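PDB 3WY8: serine protease from Arthrobacter nicotinovorans, which probably cleaves peptide bonds, with keratinolytic activity, the chain here being the trypsin-like protease domain of a longer precursor. Local coordinates for residues A[205-208]-A[209-212]; A[102-106]-A[107-111]; A[86-89]-A[90-93]. All coordinates share one frame; numbering follows the deposited sequence.

Contact 1 (A[205-208]-A[209-212])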
ATOM      1  N   TRP A 205       6.836   8.953  -5.032  1.00 17.29           N
ATOM      2  CA  TRP A 205       5.506   9.407  -5.417  1.00 17.12           C
ATOM      3  C   TRP A 205       5.584  10.710  -6.207  1.00 17.50           C
ATOM      4  O   TRP A 205       5.558  11.808  -5.643  1.00 17.20           O
ATOM      5  CB  TRP A 205       4.586   9.503  -4.198  1.00 17.14           C
ATOM      6  CG  TRP A 205       3.874   8.205  -3.916  1.00 16.20           C
ATOM      7  CD1 TRP A 205       4.252   6.951  -4.318  1.00 15.77           C
ATOM      8  CD2 TRP A 205       2.662   8.040  -3.177  1.00 16.60           C
ATOM      9  NE1 TRP A 205       3.346   6.020  -3.880  1.00 15.77           N
ATOM     10  CE2 TRP A 205       2.361   6.660  -3.171  1.00 16.37           C
ATOM     11  CE3 TRP A 205       1.800   8.923  -2.514  1.00 16.83           C
ATOM     12  CZ2 TRP A 205       1.228   6.142  -2.530  1.00 16.53           C
ATOM     13  CZ3 TRP A 205       0.671   8.407  -1.878  1.00 16.93           C
ATOM     14  CH2 TRP A 205       0.396   7.032  -1.894  1.00 17.05           C
ATOM     15  N   GLY A 206       5.697  10.557  -7.526  1.00 17.53           N
ATOM     16  CA  GLY A 206       5.858  11.685  -8.429  1.00 17.82           C
ATOM     17  C   GLY A 206       4.643  11.934  -9.295  1.00 18.15           C
ATOM     18  O   GLY A 206       3.534  11.548  -8.947  1.00 17.75           O
ATOM     19  N   THR A 207       4.858  12.586 -10.435  1.00 18.41           N
ATOM     20  CA  THR A 207       3.749  13.018 -11.287  1.00 18.87           C
ATOM     21  C   THR A 207       2.961  11.868 -11.918  1.00 18.54           C
ATOM     22  O   THR A 207       1.753  11.987 -12.105  1.00 18.73           O
ATOM     23  CB  THR A 207       4.229  13.977 -12.396  1.00 19.15           C
ATOM     24  OG1 THR A 207       5.368  13.408 -13.054  1.00 20.80           O
ATOM     25  CG2 THR A 207       4.603  15.333 -11.798  1.00 20.00           C
ATOM     26  N   VAL A 208       3.642  10.772 -12.253  1.00 17.94           N
ATOM     27  CA  VAL A 208       2.976   9.618 -12.873  1.00 18.00           C
ATOM     28  C   VAL A 208       1.999   8.973 -11.882  1.00 17.92           C
ATOM     29  O   VAL A 208       0.824   8.756 -12.198  1.00 18.02           O
ATOM     30  CB  VAL A 208       3.999   8.587 -13.411  1.00 17.90           C
ATOM     31  CG1 VAL A 208       3.301   7.324 -13.907  1.00 18.16           C
ATOM     32  CG2 VAL A 208       4.848   9.208 -14.537  1.00 18.53           C
ATOM     33  N   ILE A 209       2.487   8.699 -10.674  1.00 17.66           N
ATOM     34  CA  ILE A 209       1.651   8.116  -9.628  1.00 17.37           C
ATOM     35  C   ILE A 209       0.543   9.099  -9.202  1.00 17.32           C
ATOM     36  O   ILE A 209      -0.596   8.690  -8.955  1.00 17.39           O
ATOM     37  CB  ILE A 209       2.521   7.595  -8.450  1.00 17.24           C
ATOM     38  CG1 ILE A 209       3.350   6.394  -8.931  1.00 16.90           C
ATOM     39  CG2 ILE A 209       1.659   7.231  -7.244  1.00 17.07           C
ATOM     40  CD1 ILE A 209       4.457   5.918  -7.967  1.00 16.93           C
ATOM     41  N   GLN A 210       0.875  10.389  -9.156  1.00 17.49           N
ATOM     42  CA  GLN A 210      -0.113  11.431  -8.866  1.00 18.09           C
ATOM     43  C   GLN A 210      -1.269  11.406  -9.866  1.00 18.42           C
ATOM     44  O   GLN A 210      -2.432  11.507  -9.478  1.00 18.22           O
ATOM     45  CB  GLN A 210       0.540  12.812  -8.866  1.00 18.03           C
ATOM     46  CG  GLN A 210      -0.415  13.939  -8.510  1.00 18.65           C
ATOM     47  CD  GLN A 210       0.265  15.287  -8.481  1.00 19.75           C
ATOM     48  OE1 GLN A 210       1.204  15.537  -9.233  1.00 21.25           O
ATOM     49  NE2 GLN A 210      -0.206  16.167  -7.605  1.00 21.17           N
ATOM     50  N   SER A 211      -0.942  11.277 -11.150  1.00 19.12           N
ATOM     51  CA  SER A 211      -1.965  11.211 -12.198  1.00 19.61           C
ATOM     52  C   SER A 211      -2.892  10.004 -12.030  1.00 19.57           C
ATOM     53  O   SER A 211      -4.104  10.103 -12.266  1.00 19.53           O
ATOM     54  CB  SER A 211      -1.318  11.213 -13.584  1.00 19.96           C
ATOM     55  OG  SER A 211      -0.796  12.497 -13.886  1.00 22.02           O
ATOM     56  N   THR A 212      -2.324   8.873 -11.610  1.00 19.51           N
ATOM     57  CA  THR A 212      -3.114   7.672 -11.335  1.00 19.44           C
ATOM     58  C   THR A 212      -4.032   7.904 -10.143  1.00 18.99           C
ATOM     59  O   THR A 212      -5.204   7.535 -10.178  1.00 18.65           O
ATOM     60  CB  THR A 212      -2.217   6.432 -11.100  1.00 19.53           C
ATOM     61  OG1 THR A 212      -1.345   6.257 -12.224  1.00 20.87           O
ATOM     62  CG2 THR A 212      -3.062   5.176 -10.945  1.00 19.86           C
TER
HETATM   63  O   HOH W   1       5.715   8.944 -10.197  1.00 15.32           O
HETATM   64  O   HOH W   2       0.726  14.727 -12.120  1.00 28.06           O
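Ile209 lays its CG2 methyl over one face of the Trp205 indole, 3.9 Å from the centroid of the five-membered ring and only 9° off the ring normal, a CH-pi contact at the N-terminal start of the C-terminal helix 207-218 in this trypsin-like fold. With CG2 anti to the backbone N and CG1 beside that nitrogen (chi1 -68°), the isoleucine offers both branches to the ring: CD1 lies on the same side, just past the rim, 3.8 Å from Trp205 CD1. The indole stands across the isoleucine at about a right angle. Its NE1 is hydrogen-bonded to Thr93, and its ring meets Phe117 with the two planes nearly parallel. An alanine in place of Trp205 would probably leave the methyls of Ile209 facing a gap and Thr93 without its indole N-H donor. Gly206 is the N-cap residue, and its carbonyl starts the helical bonding: Gln210 N donates to Gly206 O at 2.9 Å, in the carbonyl plane. A water accepts from Ile209 N and, weakly, from Gly206 N, bridging the residue before the helix to its first turn. One residue on, Ser211 N donates to Thr207 O, tilted 33° from the carbonyl plane. The same oxygen accepts a second hydrogen bond from a water, 2.9 Å from Thr207 O, which also donates to Gln210 OE1, itself bonded to Asn118 ND2 as well, at 3.0 Å.

Contact 2 (A[102-106]-A[107-111]); sequences NGQKL and ADVVG
The short helix 106-110, which follows strand 94-98 of the N-terminal barrel, opens at its N-cap residue Lys105, and side chains three to five residues apart meet around this start. Leu106, its CG anti to the backbone N (chi1 178°), thereby sends CD1 against Val110 CG2 at 3.7 Å. That leucine also packs on Phe58, Pro60 and Trp72, so the pair closes over strands of the antiparallel six-stranded barrel of the trypsin-like fold, and Val110 also touches Pro60. Leu106 O is gripped by two amides: Val110 N donates at 2.9 Å, nearly in line with the carbonyl, whereas Val109 N, at 3.0 Å, comes from above the carbonyl plane, 60° out of it. Val109 CG2 touches the amide group of Gln104, CD, OE1 and NE2 alike, 3.8 Å from CD, the two side chains crossing at about a right angle, and Val109 also rests on Trp72. Lys105 and Asp108 run side by side, yet Lys105 NZ stays 4.4 Å from Asp108 OD2, beyond a salt bridge; the carboxylate finds its cationic partner in Lys35, at OD1. Asp108 OD2 accepts a hydrogen bond from a water 2.6 Å away, which accepts in turn from Lys105 N.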
ATOM      1  N   ASN A 102     -22.986  -1.759   2.986  1.00 26.66           N
ATOM      2  CA  ASN A 102     -24.177  -1.417   3.768  1.00 27.55           C
ATOM      3  C   ASN A 102     -24.574   0.050   3.584  1.00 27.64           C
ATOM      4  O   ASN A 102     -24.943   0.739   4.542  1.00 28.08           O
ATOM      5  CB  ASN A 102     -23.981  -1.754   5.254  1.00 27.87           C
ATOM      6  CG  ASN A 102     -23.610  -3.208   5.482  1.00 29.44           C
ATOM      7  OD1 ASN A 102     -23.999  -4.095   4.718  1.00 31.71           O
ATOM      8  ND2 ASN A 102     -22.850  -3.459   6.541  1.00 31.34           N
ATOM      9  N   GLY A 103     -24.469   0.514   2.340  1.00 27.69           N
ATOM     10  CA  GLY A 103     -24.850   1.870   1.957  1.00 27.42           C
ATOM     11  C   GLY A 103     -23.869   2.954   2.364  1.00 27.11           C
ATOM     12  O   GLY A 103     -24.160   4.140   2.202  1.00 27.52           O
ATOM     13  N   GLN A 104     -22.705   2.554   2.881  1.00 26.41           N
ATOM     14  CA  GLN A 104     -21.719   3.495   3.409  1.00 25.70           C
ATOM     15  C   GLN A 104     -20.442   3.527   2.575  1.00 24.97           C
ATOM     16  O   GLN A 104     -20.013   2.499   2.056  1.00 24.71           O
ATOM     17  CB  GLN A 104     -21.355   3.133   4.848  1.00 25.90           C
ATOM     18  CG  GLN A 104     -22.450   3.370   5.879  1.00 27.17           C
ATOM     19  CD  GLN A 104     -21.971   3.089   7.290  1.00 29.11           C
ATOM     20  OE1 GLN A 104     -21.796   1.933   7.685  1.00 30.50           O
ATOM     21  NE2 GLN A 104     -21.753   4.148   8.060  1.00 30.29           N
ATOM     22  N   LYS A 105     -19.838   4.709   2.466  1.00 24.25           N
ATOM     23  CA  LYS A 105     -18.541   4.876   1.801  1.00 23.53           C
ATOM     24  C   LYS A 105     -17.396   4.634   2.788  1.00 22.60           C
ATOM     25  O   LYS A 105     -17.483   5.016   3.955  1.00 22.12           O
ATOM     26  CB  LYS A 105     -18.432   6.274   1.173  1.00 23.99           C
ATOM     27  CG  LYS A 105     -19.290   6.450  -0.093  1.00 25.31           C
ATOM     28  CD  LYS A 105     -19.514   7.917  -0.450  1.00 29.23           C
ATOM     29  CE  LYS A 105     -20.768   8.474   0.220  1.00 31.12           C
ATOM     30  NZ  LYS A 105     -21.093   9.862  -0.234  1.00 33.06           N
ATOM     31  N   LEU A 106     -16.325   4.000   2.314  1.00 21.64           N
ATOM     32  CA  LEU A 106     -15.221   3.572   3.182  1.00 21.21           C
ATOM     33  C   LEU A 106     -14.691   4.663   4.117  1.00 21.15           C
ATOM     34  O   LEU A 106     -14.551   4.438   5.325  1.00 21.21           O
ATOM     35  CB  LEU A 106     -14.082   2.967   2.350  1.00 20.90           C
ATOM     36  CG  LEU A 106     -12.820   2.510   3.093  1.00 20.22           C
ATOM     37  CD1 LEU A 106     -13.098   1.332   4.021  1.00 19.15           C
ATOM     38  CD2 LEU A 106     -11.746   2.148   2.104  1.00 20.19           C
ATOM     39  N   ALA A 107     -14.397   5.835   3.556  1.00 21.14           N
ATOM     40  CA  ALA A 107     -13.806   6.932   4.323  1.00 21.12           C
ATOM     41  C   ALA A 107     -14.753   7.495   5.381  1.00 21.49           C
ATOM     42  O   ALA A 107     -14.304   8.054   6.384  1.00 21.34           O
ATOM     43  CB  ALA A 107     -13.317   8.035   3.388  1.00 20.95           C
ATOM     44  N   ASP A 108     -16.057   7.337   5.162  1.00 21.65           N
ATOM     45  CA  ASP A 108     -17.050   7.746   6.152  1.00 22.08           C
ATOM     46  C   ASP A 108     -17.051   6.821   7.366  1.00 21.88           C
ATOM     47  O   ASP A 108     -17.426   7.237   8.466  1.00 22.40           O
ATOM     48  CB  ASP A 108     -18.448   7.818   5.533  1.00 22.36           C
ATOM     49  CG  ASP A 108     -18.664   9.082   4.706  1.00 23.79           C
ATOM     50  OD1 ASP A 108     -18.036  10.124   5.002  1.00 25.20           O
ATOM     51  OD2 ASP A 108     -19.478   9.035   3.760  1.00 25.52           O
ATOM     52  N   VAL A 109     -16.613   5.580   7.160  1.00 21.12           N
ATOM     53  CA  VAL A 109     -16.555   4.578   8.226  1.00 20.63           C
ATOM     54  C   VAL A 109     -15.201   4.580   8.943  1.00 20.28           C
ATOM     55  O   VAL A 109     -15.154   4.546  10.175  1.00 20.43           O
ATOM     56  CB  VAL A 109     -16.893   3.157   7.696  1.00 20.48           C
ATOM     57  CG1 VAL A 109     -16.905   2.121   8.836  1.00 20.49           C
ATOM     58  CG2 VAL A 109     -18.230   3.162   6.974  1.00 20.70           C
ATOM     59  N   VAL A 110     -14.109   4.633   8.180  1.00 19.63           N
ATOM     60  CA  VAL A 110     -12.767   4.467   8.768  1.00 19.55           C
ATOM     61  C   VAL A 110     -11.837   5.682   8.653  1.00 19.46           C
ATOM     62  O   VAL A 110     -10.694   5.638   9.114  1.00 19.55           O
ATOM     63  CB  VAL A 110     -12.044   3.203   8.215  1.00 19.68           C
ATOM     64  CG1 VAL A 110     -12.893   1.963   8.427  1.00 19.85           C
ATOM     65  CG2 VAL A 110     -11.688   3.370   6.737  1.00 18.97           C
ATOM     66  N   GLY A 111     -12.323   6.761   8.046  1.00 19.46           N
ATOM     67  CA  GLY A 111     -11.485   7.933   7.810  1.00 19.05           C
ATOM     68  C   GLY A 111     -10.506   7.672   6.679  1.00 19.13           C
ATOM     69  O   GLY A 111     -10.622   6.674   5.965  1.00 18.72           O
TER
HETATM   70  O   HOH W   3     -21.193   7.019   3.636  1.00 25.40           O

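Contact 3 (A[86-89]-A[90-93]); sequences NGNM and QYDT
The loop that carries Asp92, probably the acid of a Ser-His-Asp triad with His43 and Ser171, is shaped by an Asx turn and a beta turn that both start at Asn88. In the Asx turn its OD1 accepts the amide of the residue two places on, Gln90 N to Asn88 OD1 at 3.0 Å, with the donor 39° out of the plane of the side-chain amide. Its main-chain oxygen accepts from Tyr91 N, also at 3.0 Å, closing the beta turn through Met89 and Gln90, so side chain and backbone of one residue take two successive N-H groups. With CG anti to the backbone N (chi1 -171°), the Asn88 side chain brings OD1 within reach of Gln90 N. The third polar atom, ND2, donates to a water that donates in turn to Gln90 OE1, 2.7 Å from it, and the two amide planes stand almost perpendicular, 87° apart. The same ND2 also lies at the edge of the Tyr91 ring, 3.7 Å from CE2. Gln90 CG sits over the centre of one face of that ring, 3.6 Å above its plane.

In trypsin-like proteases this loop precedes a barrel strand, here 94-98, and brings the aspartate behind the histidine. Asp92 is the centre of an inverse gamma turn, closed by a weak bond from Thr93 N to Tyr91 O at 2.9 Å; separately, Asp92 N bonds weakly to Met89 O. The Met89 chain, bent at chi2 and chi3, runs beside the aspartate and puts CE 3.7 Å from Asp92 OD2, packing also on Trp83 and Tyr191. That oxygen is hydrogen-bonded to His43 ND1, and Ser190 OG, a second partner, probably helps fix the carboxylate there.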
ATOM      1  N   ASN A  86       4.071  -2.457 -18.525  1.00 23.68           N
ATOM      2  CA  ASN A  86       5.510  -2.745 -18.532  1.00 23.64           C
ATOM      3  C   ASN A  86       6.084  -3.370 -17.256  1.00 23.18           C
ATOM      4  O   ASN A  86       7.240  -3.803 -17.243  1.00 23.67           O
ATOM      5  CB  ASN A  86       6.301  -1.481 -18.899  1.00 23.94           C
ATOM      6  CG  ASN A  86       6.019  -0.998 -20.318  1.00 25.48           C
ATOM      7  OD1 ASN A  86       5.856  -1.801 -21.242  1.00 27.83           O
ATOM      8  ND2 ASN A  86       5.962   0.317 -20.493  1.00 26.14           N
ATOM      9  N   GLY A  87       5.289  -3.419 -16.188  1.00 22.66           N
ATOM     10  CA  GLY A  87       5.770  -3.901 -14.888  1.00 21.40           C
ATOM     11  C   GLY A  87       6.969  -3.137 -14.348  1.00 20.97           C
ATOM     12  O   GLY A  87       7.835  -3.709 -13.677  1.00 20.61           O
ATOM     13  N   ASN A  88       7.016  -1.840 -14.638  1.00 20.40           N
ATOM     14  CA  ASN A  88       8.140  -0.998 -14.233  1.00 20.03           C
ATOM     15  C   ASN A  88       8.094  -0.704 -12.733  1.00 19.68           C
ATOM     16  O   ASN A  88       7.187  -0.009 -12.265  1.00 19.45           O
ATOM     17  CB  ASN A  88       8.140   0.306 -15.041  1.00 20.08           C
ATOM     18  CG  ASN A  88       9.399   1.127 -14.839  1.00 20.46           C
ATOM     19  OD1 ASN A  88      10.108   0.978 -13.842  1.00 20.69           O
ATOM     20  ND2 ASN A  88       9.677   2.019 -15.788  1.00 21.10           N
ATOM     21  N   MET A  89       9.078  -1.225 -11.993  1.00 19.53           N
ATOM     22  CA  MET A  89       9.128  -1.072 -10.529  1.00 19.54           C
ATOM     23  C   MET A  89       9.193   0.380 -10.055  1.00 19.18           C
ATOM     24  O   MET A  89       8.832   0.673  -8.913  1.00 19.41           O
ATOM     25  CB  MET A  89      10.285  -1.880  -9.913  1.00 19.70           C
ATOM     26  CG  MET A  89      10.120  -3.399  -9.992  1.00 21.32           C
ATOM     27  SD  MET A  89       8.652  -4.046  -9.161  1.00 24.94           S
ATOM     28  CE  MET A  89       9.070  -3.773  -7.441  1.00 23.64           C
ATOM     29  N   GLN A  90       9.639   1.291 -10.923  1.00 18.83           N
ATOM     30  CA  GLN A  90       9.663   2.714 -10.576  1.00 18.72           C
ATOM     31  C   GLN A  90       8.272   3.228 -10.224  1.00 18.63           C
ATOM     32  O   GLN A  90       8.125   4.157  -9.420  1.00 18.66           O
ATOM     33  CB  GLN A  90      10.246   3.560 -11.715  1.00 18.56           C
ATOM     34  CG  GLN A  90      10.103   5.060 -11.474  1.00 18.96           C
ATOM     35  CD  GLN A  90      11.038   5.909 -12.307  1.00 19.31           C
ATOM     36  OE1 GLN A  90      11.826   5.401 -13.108  1.00 20.34           O
ATOM     37  NE2 GLN A  90      10.954   7.224 -12.117  1.00 19.50           N
ATOM     38  N   TYR A  91       7.259   2.614 -10.830  1.00 18.36           N
ATOM     39  CA  TYR A  91       5.887   3.078 -10.701  1.00 18.36           C
ATOM     40  C   TYR A  91       4.984   2.034 -10.038  1.00 18.10           C
ATOM     41  O   TYR A  91       3.812   1.899 -10.393  1.00 17.70           O
ATOM     42  CB  TYR A  91       5.349   3.492 -12.081  1.00 18.50           C
ATOM     43  CG  TYR A  91       6.235   4.486 -12.809  1.00 19.08           C
ATOM     44  CD1 TYR A  91       6.218   5.838 -12.476  1.00 19.31           C
ATOM     45  CD2 TYR A  91       7.095   4.067 -13.826  1.00 20.18           C
ATOM     46  CE1 TYR A  91       7.035   6.756 -13.141  1.00 20.92           C
ATOM     47  CE2 TYR A  91       7.908   4.981 -14.505  1.00 21.21           C
ATOM     48  CZ  TYR A  91       7.872   6.319 -14.155  1.00 21.31           C
ATOM     49  OH  TYR A  91       8.672   7.225 -14.819  1.00 22.85           O
ATOM     50  N   ASP A  92       5.533   1.316  -9.056  1.00 17.67           N
ATOM     51  CA  ASP A  92       4.789   0.273  -8.346  1.00 17.54           C
ATOM     52  C   ASP A  92       3.893   0.868  -7.255  1.00 17.46           C
ATOM     53  O   ASP A  92       4.141   0.704  -6.061  1.00 17.65           O
ATOM     54  CB  ASP A  92       5.750  -0.782  -7.768  1.00 17.37           C
ATOM     55  CG  ASP A  92       5.028  -2.012  -7.229  1.00 17.97           C
ATOM     56  OD1 ASP A  92       3.843  -2.218  -7.574  1.00 16.44           O
ATOM     57  OD2 ASP A  92       5.658  -2.778  -6.461  1.00 18.37           O
ATOM     58  N   THR A  93       2.858   1.579  -7.688  1.00 16.97           N
ATOM     59  CA  THR A  93       1.810   2.061  -6.802  1.00 16.78           C
ATOM     60  C   THR A  93       0.521   2.048  -7.597  1.00 16.72           C
ATOM     61  O   THR A  93       0.528   2.283  -8.807  1.00 16.63           O
ATOM     62  CB  THR A  93       2.095   3.485  -6.268  1.00 16.51           C
ATOM     63  OG1 THR A  93       3.260   3.458  -5.436  1.00 16.78           O
ATOM     64  CG2 THR A  93       0.927   4.017  -5.438  1.00 16.62           C
TER
HETATM   65  O   HOH W   4      12.049   3.700 -15.254  1.00 25.68           O

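How the contacts relate
Contacts 1 and 3 form neighbouring parts of one region, their centres 11 Å apart, although more than a hundred residues of chain separate them. Besides the indole bond to Thr93, two side-chain pairs join them: Val208 CB packs 3.6 Å from Tyr91 CE1, and Ile209 CD1 lies 3.7 Å from Thr93 OG1. The start of the C-terminal helix is thereby set against the loop bearing Asp92 of the probable triad, and the Ile209 side chain lies near the triad residues without touching them. Contact 2 stands apart, its centre 25 Å from that of contact 1 and 30 Å from that of contact 3, on the opposite side of the chain's centre from contact 3.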